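Local coordinates for protein GDSL-like Lipase (Parabacteroides distasonis, PDB 3P94) that probably hydrolyses ester bonds as a GDSL-type serine hydrolase with a flavodoxin-like fold, possibly acting on lysophospholipids, at residues 159-164 with 189-194; 4-9 with 59-64; 22-27 with 74-79; 94-99 with 141-146. One frame throughout, in Å; residues are numbered along the deposited sequence.

Contact 1: residues 159-164 with 189-194; sequences VDYHSA and KIMEKI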
# COMPACT_ATOMS: atom_id res chain seq x y z
N VAL A 159 -5.20 -5.51 7.61
CA VAL A 159 -4.00 -6.35 7.63
C VAL A 159 -2.99 -5.66 8.53
O VAL A 159 -2.45 -4.61 8.17
CB VAL A 159 -3.47 -6.59 6.18
CG1 VAL A 159 -2.14 -7.33 6.19
CG2 VAL A 159 -4.48 -7.35 5.34
N ASP A 160 -2.74 -6.25 9.72
CA ASP A 160 -1.84 -5.65 10.68
C ASP A 160 -0.38 -6.14 10.53
O ASP A 160 0.14 -6.92 11.36
CB ASP A 160 -2.35 -5.85 12.12
CG ASP A 160 -1.69 -4.96 13.17
OD1 ASP A 160 -0.83 -4.13 12.80
OD2 ASP A 160 -2.07 -5.07 14.34
N TYR A 161 0.30 -5.59 9.52
CA TYR A 161 1.73 -5.84 9.34
C TYR A 161 2.53 -5.23 10.49
O TYR A 161 3.52 -5.82 10.94
CB TYR A 161 2.24 -5.18 8.05
CG TYR A 161 1.71 -5.70 6.73
CD1 TYR A 161 1.59 -7.06 6.49
CD2 TYR A 161 1.50 -4.83 5.66
CE1 TYR A 161 1.19 -7.54 5.25
CE2 TYR A 161 1.12 -5.30 4.41
CZ TYR A 161 0.97 -6.66 4.21
OH TYR A 161 0.58 -7.11 2.97
N HIS A 162 2.13 -4.01 10.90
CA HIS A 162 2.81 -3.16 11.89
C HIS A 162 3.07 -3.87 13.22
O HIS A 162 4.22 -3.87 13.66
CB HIS A 162 2.00 -1.85 12.12
CG HIS A 162 2.76 -0.80 12.87
ND1 HIS A 162 2.94 -0.88 14.24
CD2 HIS A 162 3.37 0.32 12.42
CE1 HIS A 162 3.66 0.18 14.58
NE2 HIS A 162 3.93 0.94 13.52
N SER A 163 2.05 -4.48 13.85
CA SER A 163 2.24 -5.18 15.13
C SER A 163 3.19 -6.38 15.01
O SER A 163 3.93 -6.68 15.96
CB SER A 163 0.90 -5.63 15.71
OG SER A 163 0.07 -4.51 15.94
N ALA A 164 3.17 -7.05 13.85
CA ALA A 164 4.01 -8.22 13.58
C ALA A 164 5.47 -7.87 13.29
O ALA A 164 6.34 -8.75 13.40
CB ALA A 164 3.44 -8.99 12.39
N LYS A 189 8.39 -11.98 3.74
CA LYS A 189 7.86 -13.31 4.08
C LYS A 189 6.89 -13.21 5.26
O LYS A 189 5.87 -13.92 5.26
CB LYS A 189 9.01 -14.31 4.34
CG LYS A 189 9.74 -14.75 3.05
CD LYS A 189 8.91 -15.76 2.23
CE LYS A 189 9.27 -15.79 0.77
NZ LYS A 189 8.33 -16.67 0.02
N ILE A 190 7.15 -12.30 6.23
CA ILE A 190 6.21 -12.05 7.35
C ILE A 190 4.91 -11.49 6.75
O ILE A 190 3.82 -11.97 7.05
CB ILE A 190 6.81 -11.09 8.43
CG1 ILE A 190 7.92 -11.79 9.25
CG2 ILE A 190 5.71 -10.50 9.37
CD1 ILE A 190 8.76 -10.88 10.08
N MSE A 191 5.05 -10.50 5.88
CA MSE A 191 3.93 -9.85 5.20
C MSE A 191 3.11 -10.83 4.36
O MSE A 191 1.88 -10.80 4.44
CB MSE A 191 4.44 -8.71 4.32
CG MSE A 191 4.96 -7.52 5.13
SE MSE A 191 5.95 -6.33 3.97
CE MSE A 191 4.53 -5.63 2.94
N GLU A 192 3.79 -11.69 3.57
CA GLU A 192 3.16 -12.68 2.71
C GLU A 192 2.19 -13.58 3.50
O GLU A 192 1.06 -13.76 3.07
CB GLU A 192 4.23 -13.52 1.99
CG GLU A 192 3.69 -14.70 1.20
CD GLU A 192 4.71 -15.55 0.46
OE1 GLU A 192 5.90 -15.16 0.39
OE2 GLU A 192 4.30 -16.60 -0.08
N LYS A 193 2.64 -14.12 4.66
CA LYS A 193 1.84 -15.00 5.52
C LYS A 193 0.57 -14.30 6.00
O LYS A 193 -0.51 -14.87 5.89
CB LYS A 193 2.69 -15.50 6.71
CG LYS A 193 2.00 -16.55 7.56
CD LYS A 193 2.88 -17.00 8.70
N ILE A 194 0.69 -13.05 6.49
CA ILE A 194 -0.43 -12.27 7.02
C ILE A 194 -1.43 -11.87 5.92
O ILE A 194 -2.64 -12.02 6.12
CB ILE A 194 0.11 -11.02 7.78
CG1 ILE A 194 0.99 -11.44 8.98
CG2 ILE A 194 -1.04 -10.09 8.24
CD1 ILE A 194 1.89 -10.37 9.49

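Contact 2: residues 4-9 with 59-64; sequences GDWAQF and TSEMLV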
# COMPACT_ATOMS: atom_id res chain seq x y z
N GLY A 4 6.29 16.25 -16.33
CA GLY A 4 5.99 14.90 -16.80
C GLY A 4 4.65 14.34 -16.36
O GLY A 4 3.70 15.08 -16.10
N ASP A 5 4.60 13.01 -16.29
CA ASP A 5 3.43 12.22 -15.93
C ASP A 5 3.37 12.09 -14.39
O ASP A 5 3.92 11.15 -13.82
CB ASP A 5 3.55 10.86 -16.65
CG ASP A 5 2.47 9.84 -16.41
OD1 ASP A 5 1.45 10.19 -15.75
OD2 ASP A 5 2.64 8.69 -16.86
N TRP A 6 2.74 13.07 -13.72
CA TRP A 6 2.66 13.18 -12.26
C TRP A 6 2.13 11.91 -11.58
O TRP A 6 2.76 11.42 -10.64
CB TRP A 6 1.83 14.42 -11.85
CG TRP A 6 1.60 14.53 -10.37
CD1 TRP A 6 2.46 15.04 -9.44
CD2 TRP A 6 0.46 14.05 -9.66
NE1 TRP A 6 1.92 14.89 -8.18
CE2 TRP A 6 0.69 14.29 -8.29
CE3 TRP A 6 -0.74 13.43 -10.05
CZ2 TRP A 6 -0.26 13.97 -7.31
CZ3 TRP A 6 -1.67 13.10 -9.08
CH2 TRP A 6 -1.42 13.36 -7.73
N ALA A 7 1.00 11.37 -12.05
CA ALA A 7 0.38 10.18 -11.45
C ALA A 7 1.03 8.87 -11.92
O ALA A 7 0.71 7.81 -11.40
CB ALA A 7 -1.10 10.18 -11.80
N GLN A 8 1.96 8.98 -12.89
CA GLN A 8 2.72 7.85 -13.49
C GLN A 8 1.75 6.80 -14.09
O GLN A 8 1.86 5.61 -13.82
CB GLN A 8 3.70 7.23 -12.49
CG GLN A 8 4.84 8.18 -12.18
CD GLN A 8 5.62 7.75 -10.97
OE1 GLN A 8 5.25 8.02 -9.81
NE2 GLN A 8 6.77 7.16 -11.21
N PHE A 9 0.81 7.28 -14.93
CA PHE A 9 -0.14 6.43 -15.66
C PHE A 9 0.61 5.55 -16.68
O PHE A 9 0.17 4.45 -17.00
CB PHE A 9 -1.18 7.29 -16.40
CG PHE A 9 -2.31 7.87 -15.58
CD1 PHE A 9 -3.37 7.08 -15.18
CD2 PHE A 9 -2.35 9.24 -15.29
CE1 PHE A 9 -4.45 7.64 -14.49
CE2 PHE A 9 -3.43 9.79 -14.59
CZ PHE A 9 -4.47 8.99 -14.19
N THR A 59 -0.55 8.86 -1.35
CA THR A 59 -1.97 8.52 -1.52
C THR A 59 -2.63 9.41 -2.60
O THR A 59 -3.61 8.98 -3.20
CB THR A 59 -2.72 8.63 -0.20
OG1 THR A 59 -2.62 9.97 0.29
CG2 THR A 59 -2.23 7.62 0.85
N SER A 60 -2.07 10.63 -2.87
CA SER A 60 -2.61 11.55 -3.87
C SER A 60 -2.46 10.97 -5.30
O SER A 60 -3.45 10.90 -6.01
CB SER A 60 -1.96 12.92 -3.77
OG SER A 60 -2.43 13.59 -2.61
N GLU A 61 -1.24 10.51 -5.69
CA GLU A 61 -1.03 9.91 -7.02
C GLU A 61 -1.85 8.64 -7.15
O GLU A 61 -2.42 8.36 -8.20
CB GLU A 61 0.45 9.60 -7.30
CG GLU A 61 1.33 10.83 -7.40
CD GLU A 61 2.11 11.15 -6.13
OE1 GLU A 61 1.68 10.71 -5.03
OE2 GLU A 61 3.17 11.80 -6.24
N MSE A 62 -1.92 7.89 -6.06
CA MSE A 62 -2.65 6.64 -6.02
C MSE A 62 -4.14 6.84 -6.25
O MSE A 62 -4.74 6.08 -7.02
CB MSE A 62 -2.37 5.93 -4.70
CG MSE A 62 -1.02 5.28 -4.68
SE MSE A 62 -0.89 4.27 -3.05
CE MSE A 62 0.92 4.91 -2.56
N LEU A 63 -4.75 7.86 -5.61
CA LEU A 63 -6.18 8.16 -5.80
C LEU A 63 -6.45 8.51 -7.29
O LEU A 63 -7.46 8.07 -7.85
CB LEU A 63 -6.63 9.31 -4.87
CG LEU A 63 -8.08 9.82 -5.04
CD1 LEU A 63 -9.11 8.69 -4.85
CD2 LEU A 63 -8.37 10.96 -4.09
N VAL A 64 -5.54 9.25 -7.93
CA VAL A 64 -5.67 9.64 -9.34
C VAL A 64 -5.41 8.42 -10.27
O VAL A 64 -6.15 8.22 -11.24
CB VAL A 64 -4.75 10.85 -9.66
CG1 VAL A 64 -4.63 11.09 -11.17
CG2 VAL A 64 -5.27 12.11 -8.97

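Contact 3: residues 22-27 with 74-79; sequences PSNVVF and KPKAVV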
# COMPACT_ATOMS: atom_id res chain seq x y z
N PRO A 22 -12.47 -9.76 -15.88
CA PRO A 22 -12.19 -9.40 -14.47
C PRO A 22 -10.99 -10.15 -13.89
O PRO A 22 -10.72 -11.30 -14.26
CB PRO A 22 -13.49 -9.77 -13.75
CG PRO A 22 -14.13 -10.81 -14.60
CD PRO A 22 -13.78 -10.43 -16.01
N SER A 23 -10.24 -9.46 -13.03
CA SER A 23 -9.03 -9.98 -12.38
C SER A 23 -9.34 -10.46 -10.96
O SER A 23 -10.49 -10.40 -10.53
CB SER A 23 -7.93 -8.92 -12.37
OG SER A 23 -8.35 -7.73 -11.71
N ASN A 24 -8.32 -10.95 -10.25
CA ASN A 24 -8.48 -11.52 -8.92
C ASN A 24 -8.25 -10.45 -7.83
O ASN A 24 -9.21 -9.88 -7.31
CB ASN A 24 -7.57 -12.73 -8.75
CG ASN A 24 -7.62 -13.40 -7.40
OD1 ASN A 24 -8.65 -13.50 -6.76
ND2 ASN A 24 -6.49 -13.90 -6.95
N VAL A 25 -6.97 -10.18 -7.49
CA VAL A 25 -6.60 -9.21 -6.46
C VAL A 25 -5.51 -8.31 -7.01
O VAL A 25 -4.51 -8.79 -7.54
CB VAL A 25 -6.13 -9.88 -5.13
CG1 VAL A 25 -5.73 -8.83 -4.09
CG2 VAL A 25 -7.18 -10.83 -4.55
N VAL A 26 -5.70 -7.00 -6.84
CA VAL A 26 -4.73 -6.00 -7.25
C VAL A 26 -4.05 -5.46 -5.99
O VAL A 26 -4.72 -5.17 -5.01
CB VAL A 26 -5.42 -4.89 -8.08
CG1 VAL A 26 -4.52 -3.65 -8.24
CG2 VAL A 26 -5.86 -5.42 -9.45
N PHE A 27 -2.72 -5.39 -6.00
CA PHE A 27 -1.94 -4.80 -4.90
C PHE A 27 -1.59 -3.37 -5.30
O PHE A 27 -0.80 -3.16 -6.23
CB PHE A 27 -0.67 -5.63 -4.59
CG PHE A 27 -0.88 -6.83 -3.68
CD1 PHE A 27 -1.73 -7.86 -4.05
CD2 PHE A 27 -0.19 -6.94 -2.48
CE1 PHE A 27 -1.94 -8.95 -3.21
CE2 PHE A 27 -0.36 -8.05 -1.66
CZ PHE A 27 -1.23 -9.05 -2.03
N LYS A 74 -11.19 -4.41 -12.96
CA LYS A 74 -12.35 -5.09 -12.35
C LYS A 74 -11.92 -6.26 -11.40
O LYS A 74 -12.34 -7.40 -11.62
CB LYS A 74 -13.32 -5.59 -13.45
CG LYS A 74 -13.95 -4.45 -14.26
CD LYS A 74 -14.78 -4.99 -15.42
CE LYS A 74 -15.63 -3.93 -16.06
NZ LYS A 74 -16.55 -4.53 -17.06
N PRO A 75 -11.08 -6.04 -10.37
CA PRO A 75 -10.71 -7.16 -9.49
C PRO A 75 -11.78 -7.48 -8.46
O PRO A 75 -12.66 -6.67 -8.21
CB PRO A 75 -9.45 -6.63 -8.79
CG PRO A 75 -9.69 -5.17 -8.68
CD PRO A 75 -10.45 -4.78 -9.92
N LYS A 76 -11.67 -8.65 -7.83
CA LYS A 76 -12.55 -9.06 -6.73
C LYS A 76 -12.23 -8.19 -5.51
O LYS A 76 -13.13 -7.76 -4.79
CB LYS A 76 -12.36 -10.55 -6.39
CG LYS A 76 -12.84 -11.51 -7.47
CD LYS A 76 -12.65 -12.95 -7.04
CE LYS A 76 -13.22 -13.91 -8.04
NZ LYS A 76 -13.35 -15.27 -7.47
N ALA A 77 -10.92 -7.92 -5.31
CA ALA A 77 -10.44 -7.11 -4.19
C ALA A 77 -9.21 -6.29 -4.55
O ALA A 77 -8.52 -6.58 -5.52
CB ALA A 77 -10.13 -8.01 -3.01
N VAL A 78 -8.94 -5.26 -3.75
CA VAL A 78 -7.74 -4.43 -3.87
C VAL A 78 -7.08 -4.40 -2.47
O VAL A 78 -7.75 -4.22 -1.45
CB VAL A 78 -7.99 -3.00 -4.45
CG1 VAL A 78 -9.00 -2.19 -3.62
CG2 VAL A 78 -6.68 -2.23 -4.65
N VAL A 79 -5.76 -4.64 -2.45
CA VAL A 79 -4.96 -4.61 -1.23
C VAL A 79 -4.25 -3.28 -1.26
O VAL A 79 -3.48 -3.02 -2.19
CB VAL A 79 -4.00 -5.83 -1.15
CG1 VAL A 79 -3.01 -5.69 0.00
CG2 VAL A 79 -4.79 -7.13 -1.00

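Contact 4: residues 94-99 with 141-146; sequences IALENV and IQLNKW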
# COMPACT_ATOMS: atom_id res chain seq x y z
N ILE A 94 1.42 17.69 3.57
CA ILE A 94 0.04 17.21 3.60
C ILE A 94 -0.32 16.84 5.05
O ILE A 94 0.46 16.16 5.72
CB ILE A 94 -0.24 16.05 2.58
CG1 ILE A 94 -1.75 15.68 2.56
CG2 ILE A 94 0.70 14.83 2.77
CD1 ILE A 94 -2.23 14.76 1.39
N ALA A 95 -1.47 17.32 5.54
CA ALA A 95 -1.96 17.00 6.88
C ALA A 95 -2.35 15.53 6.93
O ALA A 95 -2.87 14.99 5.94
CB ALA A 95 -3.14 17.88 7.25
N LEU A 96 -2.05 14.86 8.05
CA LEU A 96 -2.30 13.42 8.20
C LEU A 96 -3.77 13.06 7.96
O LEU A 96 -4.03 11.98 7.40
CB LEU A 96 -1.83 12.93 9.58
CG LEU A 96 -1.47 11.44 9.69
CD1 LEU A 96 -0.27 11.08 8.83
CD2 LEU A 96 -1.19 11.07 11.12
N GLU A 97 -4.71 13.95 8.34
CA GLU A 97 -6.15 13.76 8.12
C GLU A 97 -6.49 13.70 6.62
O GLU A 97 -7.42 12.98 6.24
CB GLU A 97 -6.96 14.89 8.80
CG GLU A 97 -7.01 14.80 10.32
CD GLU A 97 -5.91 15.47 11.12
OE1 GLU A 97 -4.81 15.71 10.58
OE2 GLU A 97 -6.15 15.74 12.32
N ASN A 98 -5.75 14.43 5.78
CA ASN A 98 -5.95 14.49 4.34
C ASN A 98 -5.36 13.26 3.66
O ASN A 98 -5.86 12.84 2.60
CB ASN A 98 -5.41 15.80 3.77
CG ASN A 98 -6.20 17.01 4.22
OD1 ASN A 98 -7.41 16.95 4.45
ND2 ASN A 98 -5.54 18.14 4.33
N VAL A 99 -4.33 12.64 4.28
CA VAL A 99 -3.72 11.38 3.84
C VAL A 99 -4.80 10.30 4.03
O VAL A 99 -5.10 9.55 3.10
CB VAL A 99 -2.43 11.06 4.63
CG1 VAL A 99 -1.84 9.70 4.24
CG2 VAL A 99 -1.39 12.17 4.47
N ILE A 141 1.56 5.33 13.56
CA ILE A 141 0.65 4.77 14.55
C ILE A 141 -0.70 5.52 14.51
O ILE A 141 -1.73 4.86 14.53
CB ILE A 141 1.29 4.74 15.98
CG1 ILE A 141 2.35 3.60 16.05
CG2 ILE A 141 0.25 4.57 17.10
CD1 ILE A 141 3.44 3.82 17.04
N GLN A 142 -0.69 6.87 14.42
CA GLN A 142 -1.92 7.66 14.37
C GLN A 142 -2.74 7.33 13.11
O GLN A 142 -3.95 7.08 13.20
CB GLN A 142 -1.65 9.18 14.46
CG GLN A 142 -2.92 10.05 14.37
CD GLN A 142 -3.88 9.80 15.51
OE1 GLN A 142 -3.73 10.37 16.59
NE2 GLN A 142 -4.87 8.94 15.32
N LEU A 143 -2.08 7.32 11.95
CA LEU A 143 -2.73 7.00 10.67
C LEU A 143 -3.33 5.59 10.72
O LEU A 143 -4.47 5.43 10.30
CB LEU A 143 -1.74 7.14 9.49
CG LEU A 143 -2.29 6.84 8.07
CD1 LEU A 143 -3.56 7.67 7.74
CD2 LEU A 143 -1.23 7.13 7.03
N ASN A 144 -2.59 4.60 11.28
CA ASN A 144 -3.06 3.22 11.38
C ASN A 144 -4.28 3.10 12.28
O ASN A 144 -5.14 2.27 12.00
CB ASN A 144 -1.96 2.29 11.87
CG ASN A 144 -0.94 1.95 10.81
OD1 ASN A 144 -1.17 2.20 9.62
ND2 ASN A 144 0.18 1.36 11.20
N LYS A 145 -4.38 3.95 13.33
CA LYS A 145 -5.52 3.97 14.24
C LYS A 145 -6.77 4.36 13.47
O LYS A 145 -7.81 3.71 13.62
CB LYS A 145 -5.25 4.95 15.40
CG LYS A 145 -6.12 4.69 16.61
CD LYS A 145 -6.02 5.83 17.61
CE LYS A 145 -7.07 5.69 18.69
NZ LYS A 145 -7.18 6.92 19.52
N TRP A 146 -6.65 5.39 12.60
CA TRP A 146 -7.75 5.88 11.76
C TRP A 146 -8.14 4.84 10.70
O TRP A 146 -9.34 4.61 10.52
CB TRP A 146 -7.36 7.19 11.08
CG TRP A 146 -7.24 8.36 12.02
CD1 TRP A 146 -7.87 8.52 13.22
CD2 TRP A 146 -6.45 9.53 11.81
NE1 TRP A 146 -7.53 9.73 13.77
CE2 TRP A 146 -6.66 10.37 12.93
CE3 TRP A 146 -5.60 9.97 10.79
CZ2 TRP A 146 -6.04 11.62 13.05
CZ3 TRP A 146 -4.99 11.20 10.90
CH2 TRP A 146 -5.23 12.02 12.01

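Contact 1: residues 159-164 with 189-194
Met191, built as selenomethionine, lays its side chain over one face of the Tyr161 ring, while Val159 CG1 covers the opposite face from two residues earlier in the chain. The ring is thus sandwiched, with both groups offset toward its rim, a compact example of a Met-aromatic contact combined with CH-pi packing. Met191 CG lies 3.9 Å from the ring centroid and 19° off the normal. Farther along the side chain, SE stands directly above the ring but more distant, 4.8 Å from the centroid. A bend at chi3 (70°) then brings CE back down, to 3.7 Å from Tyr161 CE2. One side of the ring also meets backbone, with Tyr161 CE1 3.4 Å from Met191 O. One helical turn away, Ile194 spreads its two branches across the seam: CG2 reaches Val159 CG1 at 3.6 Å, and CD1 meets Ala164 CB, also at 3.6 Å. No hydrogen bond joins the segments; they meet mainly through apolar side chains. The short helix is secured from within, since Asp160 occupies its N-cap and accepts from Ser163 N through OD1, approached from above the carboxylate plane, and from Ser163 OG through OD2. Trp36 of helix 36-39 touches both Tyr161 and Met191, and Arg46 and Asp40 form salt bridges with Glu192 and Lys189. The contact therefore joins the end of edge strand 157-159, itself hydrogen-bonded to strand 116-120, and the start of helix 161-165 to the C-terminal helix 185-202.

Contact 2: residues 4-9 with 59-64
A type I beta turn in the N-terminal arm, running from Asp5 to Gln8, docks Trp6 and Ala7 against Glu61 and Val64 on the first turns of helix 59-71. It illustrates how an irregular chain end can be docked on a regular element largely through one ring. The indole lies across Glu61, whose CG sits over the six-membered ring, 3.6 Å from its centroid and 17° off the normal. This is a CH-pi contact made by the aliphatic part of an acidic side chain. With CG of Trp6 anti to the backbone N (chi1 175°), the ring extends to the helix, where CH2 comes within 3.5 Å of Glu61 N. Val64 takes the edge of the same ring: its CG2 is 3.7 Å from Trp6 CZ3. The other methyl, CG1, is shared between Ala7 CB and Phe9 CZ, each 3.7 Å away. The backbone of Phe9 is held by Asp5, whose OD1 accepts from Phe9 N at 3.1 Å on the syn side of the carboxylate. The other carboxylate oxygen of Asp5 receives the N-H of Gly10. No hydrogen bond spans the two segments. Instead, polar ends find partners beyond them: Trp6 NE1 pairs with Asn91, Glu61 OE1 with Thr58, and the carbonyl of Ala7 with Gln57. The Glu61 carboxylate is turned nearly parallel to the indole, at 14°. The chemistry implies an adhesion by carbon surfaces, with the hydrogen bonds to Asn91 and Thr58 probably setting how the indole and the carboxylate are turned.

Contact 3: residues 22-27 with 74-79
The Phe27 ring carries Val79 on one face, with CB 4.0 Å from the centroid and only 4° off the normal; Phe44 meets the ring edge-to-face, and the Phe49 ring comes against it with planes at about 35°. Phe27 and Val79 are a bridge pair and project to the same side of the sheet, part of the adjacent-strand pairing in the parallel sheet of this flavodoxin-like alpha/beta fold. Val79 CG2 also touches Val25 CG1 at 3.6 Å, which extends this apolar face along the sheet. On the opposite face of the sheet, Val26 CG2 packs on Pro75 CB at 3.8 Å. Two straight bonds fix the register: Val26 N to Ala77 O (3.1 Å) and Val79 N to Val26 O (2.8 Å, 171°). Nearer the strand starts both chains turn a corner, at Asn24 and Lys76. There Asn24 O is gripped twice, by Lys76 N at 2.8 Å and by Ala77 N at 3.3 Å, so one carbonyl bridges the irregularity. The Asn24 side-chain amide donates to Asn48 O. These two inner strands lie between strand 49-53, hydrogen-bonded to the backbones of Val25 and Phe27, and strand 116-120, while helix 185-202 covers the face bearing Val25, Phe27 and Val79.

Contact 4: residues 94-99 with 141-146
Leu96, Trp146 and Leu143 supply most of the surface lost between the start of helix 96-112 and the middle of helix 137-153. Leu96 lies mid-contact. Its CG anti to the backbone N (chi1 -155°) sends the branched end across to the partner helix, where CG is 3.7 Å from Trp146 CZ3 and CD2 is 3.8 Å from Gln142 CG. The indole does not offer Leu96 a face: the Leu96 carbonyl carbon lies at the ring edge, near its plane, 3.7 Å from CZ3. One face of the indole is taken up from its own helix, where Gln142, one turn earlier, folds its amide back so that NE2 stands 3.1 Å above the ring plane, offset toward the rim. Gln142 NE2 and Trp146 NE1 are both donors and form no hydrogen bond. Leu143 approaches Leu96 more loosely, its CB being 4.3 Å from Leu96 CD1, and reaches deeper to put CD2 against Val99 CG1 at 3.8 Å. Those two side chains cross at about a right angle. Farther out Glu97, in one of two modelled conformers, flanks the indole near CH2, and its OE2 hydrogen-bonds a tetraethylene glycol probably left from crystallisation. The contact is wholly one of van der Waals packing, and it grades from the buried Val99 and Leu143 to the exposed Glu97. Beyond the two segments, Leu143 also touches Phe100 and Val122, and Leu96 touches Ile87, so the seam joins helices 96-112 and 137-153, which flank strand 116-120 in sequence, and adjoins helix 84-87.

From the N terminus, contact 2 opens at 4-9 and contact 3 at 22-27; they close at 59-64 and 74-79, so their loops cross, with helix 59-71 leading on to strand 75-81. Contact 4 then closes the 94-146 loop, which includes strand 116-120, and contact 1 closes the last, between 159 and 194. That final loop holds Asp179 and His182, whose geometry with Ser31 is consistent with the catalytic triad. Contacts 1 and 4 touch where His162 packs on Asn144 and Ile141; contacts 2 and 4 meet at Thr59 and Val99. Together they tie the N-terminal arm, central sheet and flanking helices into one domain.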